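Long-range contacts in mitogen (Streptococcus dysgalactiae, PDB 2J4X), which is a zinc-binding bacterial superantigen of the staphylococcal/streptococcal toxin family and probably acts as a secreted toxin that stimulates T cells: residues Tyr91-Thr99 against Asn132-Ile140; Asn57-Phe66 against Pro186-Ile194. All coordinates share one frame; numbering follows the deposited sequence.

Contact 1 (Tyr91-Thr99 against Asn132-Ile140)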
loop_
_atom_site.group_PDB
_atom_site.type_symbol
_atom_site.label_atom_id
_atom_site.label_comp_id
_atom_site.label_asym_id
_atom_site.label_seq_id
_atom_site.Cartn_x
_atom_site.Cartn_y
_atom_site.Cartn_z
ATOM N N TYR A 91 1.641 14.022 5.784
ATOM C CA TYR A 91 2.089 13.899 4.403
ATOM C C TYR A 91 2.061 12.457 3.917
ATOM O O TYR A 91 2.444 11.549 4.646
ATOM C CB TYR A 91 3.492 14.460 4.254
ATOM C CG TYR A 91 3.594 15.896 4.683
ATOM C CD1 TYR A 91 3.832 16.223 6.015
ATOM C CD2 TYR A 91 3.415 16.933 3.770
ATOM C CE1 TYR A 91 3.886 17.549 6.436
ATOM C CE2 TYR A 91 3.464 18.261 4.178
ATOM C CZ TYR A 91 3.698 18.563 5.513
ATOM O OH TYR A 91 3.726 19.874 5.941
ATOM N N VAL A 92 1.588 12.248 2.689
ATOM C CA VAL A 92 1.514 10.914 2.107
ATOM C C VAL A 92 1.699 11.029 0.597
ATOM O O VAL A 92 1.654 12.121 0.052
ATOM C CB VAL A 92 0.149 10.251 2.380
ATOM C CG1 VAL A 92 -0.213 10.366 3.845
ATOM C CG2 VAL A 92 -0.923 10.886 1.501
ATOM N N ASP A 93 1.926 9.896 -0.061
ATOM C CA ASP A 93 2.094 9.824 -1.522
ATOM C C ASP A 93 0.859 9.132 -2.059
ATOM O O ASP A 93 0.471 8.092 -1.532
ATOM C CB ASP A 93 3.289 8.944 -1.918
ATOM C CG ASP A 93 4.639 9.592 -1.640
ATOM O OD1 ASP A 93 5.636 8.825 -1.571
ATOM O OD2 ASP A 93 4.710 10.846 -1.508
ATOM N N GLY A 94 0.253 9.681 -3.109
ATOM C CA GLY A 94 -0.932 9.055 -3.675
ATOM C C GLY A 94 -2.004 8.577 -2.701
ATOM O O GLY A 94 -2.354 9.295 -1.772
ATOM N N GLY A 95 -2.528 7.368 -2.939
ATOM C CA GLY A 95 -3.571 6.781 -2.105
ATOM C C GLY A 95 -4.967 7.247 -2.495
ATOM O O GLY A 95 -5.957 6.915 -1.844
ATOM N N LEU A 96 -5.061 7.973 -3.609
ATOM C CA LEU A 96 -6.327 8.562 -4.053
ATOM C C LEU A 96 -7.134 7.835 -5.101
ATOM O O LEU A 96 -6.605 7.391 -6.097
ATOM C CB LEU A 96 -6.088 9.999 -4.556
ATOM C CG LEU A 96 -5.088 10.860 -3.776
ATOM C CD1 LEU A 96 -5.098 12.270 -4.323
ATOM C CD2 LEU A 96 -5.433 10.859 -2.299
ATOM N N ILE A 97 -8.430 7.730 -4.839
ATOM C CA ILE A 97 -9.387 7.142 -5.753
ATOM C C ILE A 97 -10.590 8.071 -5.640
ATOM O O ILE A 97 -11.064 8.358 -4.536
ATOM C CB ILE A 97 -9.840 5.722 -5.347
ATOM C CG1 ILE A 97 -8.675 4.737 -5.448
ATOM C CG2 ILE A 97 -10.958 5.261 -6.270
ATOM C CD1 ILE A 97 -9.068 3.301 -5.230
ATOM N N LYS A 98 -11.082 8.574 -6.763
ATOM C CA LYS A 98 -12.249 9.446 -6.684
ATOM C C LYS A 98 -13.411 8.746 -5.972
ATOM O O LYS A 98 -13.702 7.573 -6.224
ATOM C CB LYS A 98 -12.687 9.889 -8.084
ATOM C CG LYS A 98 -11.901 11.077 -8.631
ATOM C CD LYS A 98 -12.376 11.433 -10.033
ATOM C CE LYS A 98 -11.603 12.594 -10.622
ATOM N NZ LYS A 98 -10.150 12.318 -10.685
ATOM N N THR A 99 -14.068 9.470 -5.073
ATOM C CA THR A 99 -15.208 8.920 -4.351
ATOM C C THR A 99 -16.329 8.433 -5.302
ATOM O O THR A 99 -17.145 7.573 -4.946
ATOM C CB THR A 99 -15.748 9.957 -3.357
ATOM O OG1 THR A 99 -14.764 10.175 -2.340
ATOM C CG2 THR A 99 -17.019 9.471 -2.708
ATOM N N ASN A 132 -14.122 -2.667 -1.955
ATOM C CA ASN A 132 -14.262 -1.876 -3.190
ATOM C C ASN A 132 -13.631 -2.636 -4.343
ATOM O O ASN A 132 -12.628 -3.337 -4.163
ATOM C CB ASN A 132 -13.593 -0.522 -3.047
ATOM C CG ASN A 132 -14.366 0.388 -2.150
ATOM O OD1 ASN A 132 -15.533 0.670 -2.428
ATOM N ND2 ASN A 132 -13.745 0.848 -1.058
ATOM N N LYS A 133 -14.224 -2.506 -5.526
ATOM C CA LYS A 133 -13.742 -3.198 -6.716
ATOM C C LYS A 133 -12.369 -2.673 -7.093
ATOM O O LYS A 133 -11.525 -3.400 -7.632
ATOM C CB LYS A 133 -14.711 -2.964 -7.869
ATOM C CG LYS A 133 -14.338 -3.672 -9.154
ATOM C CD LYS A 133 -15.397 -3.445 -10.211
ATOM C CE LYS A 133 -15.390 -4.597 -11.173
ATOM N NZ LYS A 133 -15.636 -5.869 -10.432
ATOM N N PHE A 134 -12.170 -1.387 -6.804
ATOM C CA PHE A 134 -10.916 -0.706 -7.092
ATOM C C PHE A 134 -10.220 -0.284 -5.818
ATOM O O PHE A 134 -10.797 0.400 -4.989
ATOM C CB PHE A 134 -11.164 0.511 -8.021
ATOM C CG PHE A 134 -11.569 0.111 -9.428
ATOM C CD1 PHE A 134 -12.916 0.058 -9.800
ATOM C CD2 PHE A 134 -10.606 -0.370 -10.334
ATOM C CE1 PHE A 134 -13.297 -0.485 -11.051
ATOM C CE2 PHE A 134 -10.982 -0.910 -11.576
ATOM C CZ PHE A 134 -12.328 -0.969 -11.929
ATOM N N VAL A 135 -8.989 -0.755 -5.647
ATOM C CA VAL A 135 -8.180 -0.394 -4.484
ATOM C C VAL A 135 -6.791 -0.037 -5.010
ATOM O O VAL A 135 -6.303 -0.647 -5.966
ATOM C CB VAL A 135 -8.057 -1.566 -3.412
ATOM C CG1 VAL A 135 -9.433 -2.152 -3.103
ATOM C CG2 VAL A 135 -7.085 -2.632 -3.876
ATOM N N THR A 136 -6.161 0.962 -4.407
ATOM C CA THR A 136 -4.831 1.340 -4.843
ATOM C C THR A 136 -3.866 0.186 -4.577
ATOM O O THR A 136 -4.086 -0.611 -3.661
ATOM C CB THR A 136 -4.294 2.573 -4.073
ATOM O OG1 THR A 136 -4.400 2.350 -2.654
ATOM C CG2 THR A 136 -5.042 3.812 -4.480
ATOM N N PHE A 137 -2.815 0.092 -5.389
ATOM C CA PHE A 137 -1.776 -0.907 -5.189
ATOM C C PHE A 137 -1.077 -0.571 -3.849
ATOM O O PHE A 137 -0.671 -1.471 -3.109
ATOM C CB PHE A 137 -0.762 -0.852 -6.334
ATOM C CG PHE A 137 0.503 -1.630 -6.061
ATOM C CD1 PHE A 137 0.500 -3.017 -6.073
ATOM C CD2 PHE A 137 1.690 -0.968 -5.732
ATOM C CE1 PHE A 137 1.650 -3.725 -5.763
ATOM C CE2 PHE A 137 2.848 -1.681 -5.417
ATOM C CZ PHE A 137 2.816 -3.054 -5.434
ATOM N N GLN A 138 -0.941 0.726 -3.538
ATOM C CA GLN A 138 -0.308 1.144 -2.299
ATOM C C GLN A 138 -0.987 0.513 -1.090
ATOM O O GLN A 138 -0.294 0.077 -0.154
ATOM C CB GLN A 138 -0.336 2.658 -2.137
ATOM C CG GLN A 138 0.168 3.056 -0.751
ATOM C CD GLN A 138 0.235 4.550 -0.525
ATOM O OE1 GLN A 138 0.748 5.004 0.495
ATOM N NE2 GLN A 138 -0.275 5.322 -1.477
ATOM N N GLU A 139 -2.328 0.468 -1.105
ATOM C CA GLU A 139 -3.098 -0.118 -0.010
ATOM C C GLU A 139 -2.796 -1.608 0.156
ATOM O O GLU A 139 -2.543 -2.070 1.270
ATOM C CB GLU A 139 -4.602 0.045 -0.221
ATOM C CG GLU A 139 -5.405 -0.639 0.909
ATOM C CD GLU A 139 -6.907 -0.564 0.746
ATOM O OE1 GLU A 139 -7.414 0.392 0.133
ATOM O OE2 GLU A 139 -7.587 -1.459 1.261
ATOM N N ILE A 140 -2.861 -2.365 -0.942
ATOM C CA ILE A 140 -2.545 -3.796 -0.916
ATOM C C ILE A 140 -1.109 -4.004 -0.412
ATOM O O ILE A 140 -0.878 -4.794 0.503
ATOM C CB ILE A 140 -2.607 -4.420 -2.322
ATOM C CG1 ILE A 140 -4.020 -4.282 -2.892
ATOM C CG2 ILE A 140 -2.171 -5.873 -2.265
ATOM C CD1 ILE A 140 -4.161 -4.825 -4.307
HETATM O O HOH W 1 2.117 7.247 1.312
HETATM O O HOH W 2 -0.901 5.413 -4.218
#
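Asp93 meets Gln138 through its backbone: Gln138 NE2 donates to Asp93 O over 2.9 Å, at 157° about the hydrogen and with the donor tilted from the carbonyl plane. The glutamine reaches across because CG stands anti to its backbone N (chi1 173°) and the chain stays extended beyond it, carrying the amide from the first turn of the helix to the strand. Both ends of that buried amide are used. A water accepts from Asp93 N and lies 2.8 Å from Gln138 OE1, to which it probably donates, and Leu77 N binds OE1. The carboxylate of Asp93 turns to other partners, Lys79 and Asn57. Gly94 and Gly95, both at positive phi, carry the chain past the amide; a second water accepts from Gly95 N and from Gln138 NE2, bridging two donors that could not bond to each other. Beyond the glycines the contact is made mainly by methyl and methylene groups. Ile97 CG1 lies 3.9 Å from Thr136 CG2, while Ile97 CD1 rests 3.4 Å from Phe134 O. Thr136 divides its labour, its methyl facing Gly95 and Ile97 and its OG1 capping the helix by accepting from Glu139 N. Strands 96-98 and 134-136 run roughly antiparallel, their axes 7.5 Å apart at closest approach. Strand 193-195 touches Ile97 and Thr136 through Thr193, and strand 71-84 packs against Leu96, whose CB points away from 132-140.

Contact 2 (Asn57-Phe66 against Pro186-Ile194)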
loop_
_atom_site.group_PDB
_atom_site.type_symbol
_atom_site.label_atom_id
_atom_site.label_comp_id
_atom_site.label_asym_id
_atom_site.label_seq_id
_atom_site.Cartn_x
_atom_site.Cartn_y
_atom_site.Cartn_z
ATOM N N ASN A 57 1.153 13.828 -2.044
ATOM C CA ASN A 57 2.099 14.119 -3.101
ATOM C C ASN A 57 1.743 13.135 -4.204
ATOM O O ASN A 57 1.646 11.929 -3.950
ATOM C CB ASN A 57 3.524 13.909 -2.566
ATOM C CG ASN A 57 4.584 13.915 -3.652
ATOM O OD1 ASN A 57 4.543 14.717 -4.586
ATOM N ND2 ASN A 57 5.560 13.016 -3.522
ATOM N N VAL A 58 1.504 13.652 -5.413
ATOM C CA VAL A 58 1.143 12.824 -6.569
ATOM C C VAL A 58 1.955 13.254 -7.794
ATOM O O VAL A 58 2.561 14.313 -7.772
ATOM C CB VAL A 58 -0.374 12.924 -6.894
ATOM C CG1 VAL A 58 -0.857 11.614 -7.459
ATOM C CG2 VAL A 58 -1.179 13.219 -5.647
ATOM N N SER A 59 1.980 12.436 -8.846
ATOM C CA SER A 59 2.742 12.751 -10.062
ATOM C C SER A 59 2.110 13.877 -10.857
ATOM O O SER A 59 0.897 14.062 -10.801
ATOM C CB SER A 59 2.827 11.536 -10.982
ATOM O OG SER A 59 1.572 11.267 -11.580
ATOM N N PRO A 60 2.921 14.630 -11.633
ATOM C CA PRO A 60 2.367 15.733 -12.428
ATOM C C PRO A 60 1.139 15.251 -13.206
ATOM O O PRO A 60 0.133 15.960 -13.320
ATOM C CB PRO A 60 3.527 16.112 -13.344
ATOM C CG PRO A 60 4.726 15.818 -12.488
ATOM C CD PRO A 60 4.366 14.476 -11.892
ATOM N N ALA A 61 1.230 14.024 -13.711
ATOM C CA ALA A 61 0.157 13.417 -14.480
ATOM C C ALA A 61 -1.101 13.239 -13.637
ATOM O O ALA A 61 -2.203 13.613 -14.055
ATOM C CB ALA A 61 0.615 12.080 -15.037
ATOM N N GLN A 62 -0.945 12.666 -12.449
ATOM C CA GLN A 62 -2.083 12.444 -11.563
ATOM C C GLN A 62 -2.716 13.750 -11.095
ATOM O O GLN A 62 -3.923 13.817 -10.918
ATOM C CB GLN A 62 -1.651 11.634 -10.344
ATOM C CG GLN A 62 -1.472 10.187 -10.610
ATOM C CD GLN A 62 -2.731 9.590 -11.135
ATOM O OE1 GLN A 62 -2.731 8.933 -12.172
ATOM N NE2 GLN A 62 -3.826 9.816 -10.426
ATOM N N GLU A 63 -1.898 14.779 -10.885
ATOM C CA GLU A 63 -2.418 16.067 -10.432
ATOM C C GLU A 63 -3.479 16.571 -11.413
ATOM O O GLU A 63 -4.531 17.050 -10.996
ATOM C CB GLU A 63 -1.273 17.102 -10.290
ATOM N N ARG A 64 -3.205 16.451 -12.712
ATOM C CA ARG A 64 -4.143 16.899 -13.741
ATOM C C ARG A 64 -5.508 16.246 -13.605
ATOM O O ARG A 64 -6.530 16.931 -13.702
ATOM C CB ARG A 64 -3.596 16.613 -15.145
ATOM C CG ARG A 64 -2.456 17.539 -15.588
ATOM C CD ARG A 64 -2.044 17.280 -17.050
ATOM N NE ARG A 64 -0.632 16.930 -17.167
ATOM C CZ ARG A 64 0.369 17.717 -16.775
ATOM N NH1 ARG A 64 0.109 18.910 -16.241
ATOM N NH2 ARG A 64 1.631 17.308 -16.901
ATOM N N ARG A 65 -5.522 14.932 -13.379
ATOM C CA ARG A 65 -6.764 14.176 -13.242
ATOM C C ARG A 65 -7.626 14.554 -12.033
ATOM O O ARG A 65 -8.810 14.241 -12.007
ATOM C CB ARG A 65 -6.450 12.669 -13.230
ATOM C CG ARG A 65 -7.333 11.814 -12.298
ATOM C CD ARG A 65 -7.227 10.301 -12.557
ATOM N NE ARG A 65 -7.940 9.938 -13.780
ATOM C CZ ARG A 65 -9.267 9.982 -13.922
ATOM N NH1 ARG A 65 -10.030 10.366 -12.901
ATOM N NH2 ARG A 65 -9.834 9.669 -15.091
ATOM N N PHE A 66 -7.047 15.232 -11.043
ATOM C CA PHE A 66 -7.784 15.632 -9.840
ATOM C C PHE A 66 -8.067 17.129 -9.814
ATOM O O PHE A 66 -7.166 17.932 -10.018
ATOM C CB PHE A 66 -7.004 15.225 -8.578
ATOM C CG PHE A 66 -7.043 13.755 -8.306
ATOM C CD1 PHE A 66 -8.211 13.160 -7.832
ATOM C CD2 PHE A 66 -5.941 12.945 -8.603
ATOM C CE1 PHE A 66 -8.295 11.774 -7.664
ATOM C CE2 PHE A 66 -6.009 11.544 -8.441
ATOM C CZ PHE A 66 -7.194 10.961 -7.971
ATOM N N PRO A 186 8.126 1.100 -3.247
ATOM C CA PRO A 186 7.539 1.511 -4.523
ATOM C C PRO A 186 7.225 3.004 -4.573
ATOM O O PRO A 186 7.156 3.668 -3.540
ATOM C CB PRO A 186 6.275 0.651 -4.617
ATOM C CG PRO A 186 6.644 -0.587 -3.874
ATOM C CD PRO A 186 7.379 -0.029 -2.664
ATOM N N ASN A 187 7.057 3.514 -5.790
ATOM C CA ASN A 187 6.687 4.908 -6.016
ATOM C C ASN A 187 5.162 4.937 -6.027
ATOM O O ASN A 187 4.519 4.560 -7.016
ATOM C CB ASN A 187 7.184 5.400 -7.370
ATOM C CG ASN A 187 6.862 6.867 -7.605
ATOM O OD1 ASN A 187 6.120 7.483 -6.836
ATOM N ND2 ASN A 187 7.420 7.433 -8.671
ATOM N N TYR A 188 4.583 5.388 -4.929
ATOM C CA TYR A 188 3.128 5.415 -4.810
ATOM C C TYR A 188 2.482 6.699 -5.347
ATOM O O TYR A 188 1.256 6.834 -5.353
ATOM C CB TYR A 188 2.715 5.220 -3.339
ATOM C CG TYR A 188 3.215 3.961 -2.666
ATOM C CD1 TYR A 188 3.053 2.715 -3.259
ATOM C CD2 TYR A 188 3.775 4.020 -1.389
ATOM C CE1 TYR A 188 3.432 1.546 -2.585
ATOM C CE2 TYR A 188 4.153 2.879 -0.706
ATOM C CZ TYR A 188 3.979 1.639 -1.300
ATOM O OH TYR A 188 4.312 0.497 -0.595
ATOM N N THR A 189 3.297 7.634 -5.812
ATOM C CA THR A 189 2.753 8.886 -6.318
ATOM C C THR A 189 1.865 8.738 -7.572
ATOM O O THR A 189 1.125 9.663 -7.921
ATOM C CB THR A 189 3.896 9.915 -6.578
ATOM O OG1 THR A 189 4.874 9.341 -7.455
ATOM C CG2 THR A 189 4.578 10.307 -5.267
ATOM N N ASP A 190 1.901 7.581 -8.237
ATOM C CA ASP A 190 1.076 7.389 -9.436
ATOM C C ASP A 190 -0.340 6.861 -9.226
ATOM O O ASP A 190 -1.072 6.673 -10.193
ATOM C CB ASP A 190 1.791 6.501 -10.464
ATOM C CG ASP A 190 2.394 5.264 -9.856
ATOM O OD1 ASP A 190 1.644 4.480 -9.222
ATOM O OD2 ASP A 190 3.626 5.084 -10.024
ATOM N N ASN A 191 -0.734 6.635 -7.977
ATOM C CA ASN A 191 -2.073 6.151 -7.673
ATOM C C ASN A 191 -2.461 4.957 -8.482
ATOM O O ASN A 191 -3.595 4.874 -8.923
ATOM C CB ASN A 191 -3.119 7.224 -7.919
ATOM C CG ASN A 191 -3.113 8.277 -6.870
ATOM O OD1 ASN A 191 -3.201 7.967 -5.691
ATOM N ND2 ASN A 191 -3.011 9.547 -7.282
ATOM N N GLU A 192 -1.539 4.032 -8.698
ATOM C CA GLU A 192 -1.865 2.836 -9.460
ATOM C C GLU A 192 -3.004 2.176 -8.689
ATOM O O GLU A 192 -2.954 2.128 -7.463
ATOM C CB GLU A 192 -0.651 1.907 -9.507
ATOM C CG GLU A 192 -0.621 0.986 -10.712
ATOM C CD GLU A 192 0.397 -0.156 -10.602
ATOM O OE1 GLU A 192 1.469 0.043 -9.962
ATOM O OE2 GLU A 192 0.125 -1.249 -11.179
ATOM N N THR A 193 -4.040 1.717 -9.390
ATOM C CA THR A 193 -5.189 1.029 -8.766
ATOM C C THR A 193 -5.349 -0.415 -9.303
ATOM O O THR A 193 -5.076 -0.695 -10.470
ATOM C CB THR A 193 -6.518 1.789 -9.004
ATOM O OG1 THR A 193 -6.661 2.056 -10.401
ATOM C CG2 THR A 193 -6.538 3.105 -8.249
ATOM N N ILE A 194 -5.787 -1.331 -8.447
ATOM C CA ILE A 194 -5.949 -2.721 -8.841
ATOM C C ILE A 194 -7.432 -3.031 -8.931
ATOM O O ILE A 194 -8.203 -2.590 -8.097
ATOM C CB ILE A 194 -5.289 -3.666 -7.781
ATOM C CG1 ILE A 194 -3.827 -3.266 -7.570
ATOM C CG2 ILE A 194 -5.354 -5.141 -8.233
ATOM C CD1 ILE A 194 -2.927 -3.486 -8.777
#
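Ser59 and Thr189 join the two segments through the backbone, Ser59 N donating to Thr189 O at 3.0 Å, although the position of that oxygen is somewhat uncertain. The chains pack tightly here, with 4.3 Å between Val58 CA and Thr189 CA. Thr189 CG2 lies 3.4 Å from Asn57 ND2, an amide nitrogen whose hydrogen bond goes to Asp93, and the two side chains cross at a slant. Ser59 also opens helix 60-65: its OG, turned between the backbone N and carbonyl carbon (chi1 71°), accepts from Gln62 N at 3.0 Å and forms the N-cap.

The compact part continues around Asn191. Gln62, bent at chi2, brings its amide against Asn191, the two amide planes turned 75° apart. Phe66 and Asn191 reach toward each other from opposite directions, CE2 of Phe66 coming to 3.8 Å from ND2 of Asn191, with ring and amide planes 68° apart. Asn191 OD1 is taken by Leu96 N, a bond that anchors the buried side chain to strand 87-98.

The looser, more open side is at Asp190. Its CB is directed away from 57-66, and its OD1 accepts from Glu192 N with the anti lone pair, closing an Asx turn; Asn187 closes another by accepting from Thr189 N. Across from it, the exposed Pro60 and Ala61 of the first helical turn make no contact with 186-194.

The loop lies against helix 60-65 and strand 87-98 on one side, and Pro186 and Tyr188 touch helix 137-150. Strand 33-36 packs against Val58 and Phe66.

In the fold
The two contacts illustrate how a two-domain protein can be joined by segments distant in sequence. Their centres lie 9 Å apart, and in each the earlier segment comes from the OB-fold domain and the later one from the beta-grasp domain. Along the chain the order is 57-66, 91-99, 132-140, 186-194, so contact 2 brackets contact 1. They meet directly: strands 134-136 and 193-195 pair in a small antiparallel sheet, and Lys98 reaches Arg65 O. Together they form adjoining parts of the interface between the two domains of this superantigen fold, away from the zinc site of His171, His201 and Asp203.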